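Local structure of hypothetical protein PP5205 (Pseudomonas putida, 2G2X) at residues T74-E79 against D90-S95. The protein is of unknown function but carries an EVE domain, related to the PUA and ASCH domains, and may bind RNA or modified nucleic acid. Numbering follows the deposited sequence.
With SO4 (sulfate ion), chain E.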
loop_
_atom_site.group_PDB
_atom_site.type_symbol
_atom_site.label_atom_id
_atom_site.label_comp_id
_atom_site.label_asym_id
_atom_site.label_seq_id
_atom_site.Cartn_x
_atom_site.Cartn_y
_atom_site.Cartn_z
ATOM N N THR A 74 -3.486 -8.867 13.923
ATOM C CA THR A 74 -2.650 -8.034 14.777
ATOM C C THR A 74 -3.474 -7.149 15.715
ATOM O O THR A 74 -2.975 -6.685 16.741
ATOM C CB THR A 74 -1.702 -7.144 13.936
ATOM O OG1 THR A 74 -2.468 -6.225 13.148
ATOM C CG2 THR A 74 -0.851 -8.006 13.012
ATOM N N ALA A 75 -4.735 -6.919 15.362
ATOM C CA ALA A 75 -5.616 -6.097 16.186
ATOM C C ALA A 75 -5.975 -6.825 17.479
ATOM O O ALA A 75 -6.233 -6.194 18.503
ATOM C CB ALA A 75 -6.890 -5.753 15.415
ATOM N N LEU A 76 -5.986 -8.154 17.417
ATOM C CA LEU A 76 -6.329 -8.994 18.562
ATOM C C LEU A 76 -5.092 -9.499 19.290
ATOM O O LEU A 76 -5.184 -10.025 20.399
ATOM C CB LEU A 76 -7.145 -10.207 18.104
ATOM C CG LEU A 76 -8.527 -10.023 17.468
ATOM C CD1 LEU A 76 -8.437 -9.131 16.247
ATOM C CD2 LEU A 76 -9.078 -11.395 17.076
ATOM N N ASP A 77 -3.936 -9.351 18.658
ATOM C CA ASP A 77 -2.682 -9.814 19.241
ATOM C C ASP A 77 -2.061 -8.724 20.114
ATOM O O ASP A 77 -1.582 -7.718 19.599
ATOM C CB ASP A 77 -1.707 -10.199 18.123
ATOM C CG ASP A 77 -0.506 -10.964 18.633
ATOM O OD1 ASP A 77 -0.177 -10.828 19.831
ATOM O OD2 ASP A 77 0.113 -11.696 17.833
ATOM N N PRO A 78 -2.066 -8.911 21.450
ATOM C CA PRO A 78 -1.498 -7.939 22.396
ATOM C C PRO A 78 -0.013 -7.656 22.168
ATOM O O PRO A 78 0.485 -6.584 22.528
ATOM C CB PRO A 78 -1.751 -8.590 23.755
ATOM C CG PRO A 78 -3.022 -9.347 23.528
ATOM C CD PRO A 78 -2.767 -9.987 22.175
ATOM N N GLU A 79 0.692 -8.619 21.579
ATOM C CA GLU A 79 2.118 -8.461 21.309
ATOM C C GLU A 79 2.354 -7.498 20.152
ATOM O O GLU A 79 3.400 -6.851 20.078
ATOM C CB GLU A 79 2.766 -9.815 20.983
ATOM C CG GLU A 79 2.559 -10.874 22.059
ATOM C CD GLU A 79 3.665 -11.915 22.088
ATOM O OE1 GLU A 79 3.854 -12.630 21.078
ATOM O OE2 GLU A 79 4.348 -12.015 23.129
ATOM N N ASP A 90 -15.113 -11.637 17.429
ATOM C CA ASP A 90 -16.417 -11.514 16.788
ATOM C C ASP A 90 -16.725 -10.080 16.370
ATOM O O ASP A 90 -17.720 -9.822 15.690
ATOM C CB ASP A 90 -17.500 -12.037 17.738
ATOM C CG ASP A 90 -18.786 -12.406 17.020
ATOM O OD1 ASP A 90 -19.558 -11.491 16.648
ATOM O OD2 ASP A 90 -19.020 -13.618 16.816
ATOM N N LYS A 91 -15.867 -9.150 16.775
ATOM C CA LYS A 91 -16.047 -7.742 16.439
ATOM C C LYS A 91 -14.701 -7.070 16.172
ATOM O O LYS A 91 -14.227 -6.259 16.974
ATOM C CB LYS A 91 -16.772 -7.010 17.575
ATOM C CG LYS A 91 -18.268 -7.284 17.660
ATOM C CD LYS A 91 -19.018 -6.639 16.499
ATOM C CE LYS A 91 -20.524 -6.885 16.594
ATOM N NZ LYS A 91 -21.288 -6.178 15.522
ATOM N N ASN A 92 -14.094 -7.423 15.045
ATOM C CA ASN A 92 -12.809 -6.871 14.641
ATOM C C ASN A 92 -13.074 -5.885 13.508
ATOM O O ASN A 92 -13.422 -6.279 12.392
ATOM C CB ASN A 92 -11.898 -7.994 14.148
ATOM C CG ASN A 92 -10.500 -7.518 13.833
ATOM O OD1 ASN A 92 -10.224 -6.316 13.815
ATOM N ND2 ASN A 92 -9.605 -8.460 13.571
ATOM N N PRO A 93 -12.911 -4.586 13.777
ATOM C CA PRO A 93 -13.158 -3.603 12.726
ATOM C C PRO A 93 -12.076 -3.505 11.658
ATOM O O PRO A 93 -12.286 -2.859 10.632
ATOM C CB PRO A 93 -13.307 -2.305 13.510
ATOM C CG PRO A 93 -12.329 -2.487 14.612
ATOM C CD PRO A 93 -12.564 -3.923 15.046
ATOM N N TRP A 94 -10.938 -4.162 11.874
ATOM C CA TRP A 94 -9.842 -4.061 10.918
ATOM C C TRP A 94 -9.595 -5.235 9.992
ATOM O O TRP A 94 -9.870 -6.393 10.321
ATOM C CB TRP A 94 -8.570 -3.692 11.668
ATOM C CG TRP A 94 -8.825 -2.525 12.564
ATOM C CD1 TRP A 94 -8.881 -2.533 13.928
ATOM C CD2 TRP A 94 -9.153 -1.188 12.155
ATOM N NE1 TRP A 94 -9.226 -1.286 14.394
ATOM C CE2 TRP A 94 -9.398 -0.439 13.330
ATOM C CE3 TRP A 94 -9.263 -0.549 10.909
ATOM C CZ2 TRP A 94 -9.755 0.920 13.300
ATOM C CZ3 TRP A 94 -9.616 0.802 10.876
ATOM C CH2 TRP A 94 -9.856 1.521 12.069
ATOM N N SER A 95 -9.068 -4.909 8.817
ATOM C CA SER A 95 -8.795 -5.900 7.788
ATOM C C SER A 95 -7.367 -5.838 7.280
ATOM O O SER A 95 -6.698 -4.808 7.357
ATOM C CB SER A 95 -9.745 -5.698 6.601
ATOM O OG SER A 95 -11.093 -5.941 6.964
HETATM S S SO4 E . -15.095 -9.941 12.304
HETATM O O1 SO4 E . -15.685 -9.215 13.446
HETATM O O2 SO4 E . -14.661 -11.287 12.748
HETATM O O3 SO4 E . -16.105 -10.059 11.225
HETATM O O4 SO4 E . -13.926 -9.192 11.794
#
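The side chain of N92 forms an Asx turn, and L76 lies over one face of its amide while A75 meets the oxygen obliquely. N92 OD1 accepts from W94 N at 3.0 Å; W94 N comes from one side of the amide plane, well out of it, and L76 CD1 lies on the other. Asparagine suits the place because its side chain is short enough for OD1 to accept from the backbone N two residues on, leaving the NH2 for D72 O. With CG anti to the backbone N (chi1 -175°), the amide lies beside A75 and L76; L76 CD1 is placed over ND2, modelled at a doubtfully short 3.0 Å. Both segments belong to the long loop joining the antiparallel strands 58-71 and 95-110 of the EVE domain, and N92 thus ties the loop's return to its start. Cut back to an alanine, the residue is likely to leave D72 O and W94 N without this side-chain partner and a gap beside L76. A75, small enough to sit close, sets its CB 3.7 Å from N92 OD1 and 4.1 Å from W94 CD1, at the indole edge near its plane. The indole NE1 bonds to D84, and R30 makes a cation-pi contact with the ring. N92 N donates almost straight (169°) to O1 of a sulfate ion, probably from the crystallisation liquor.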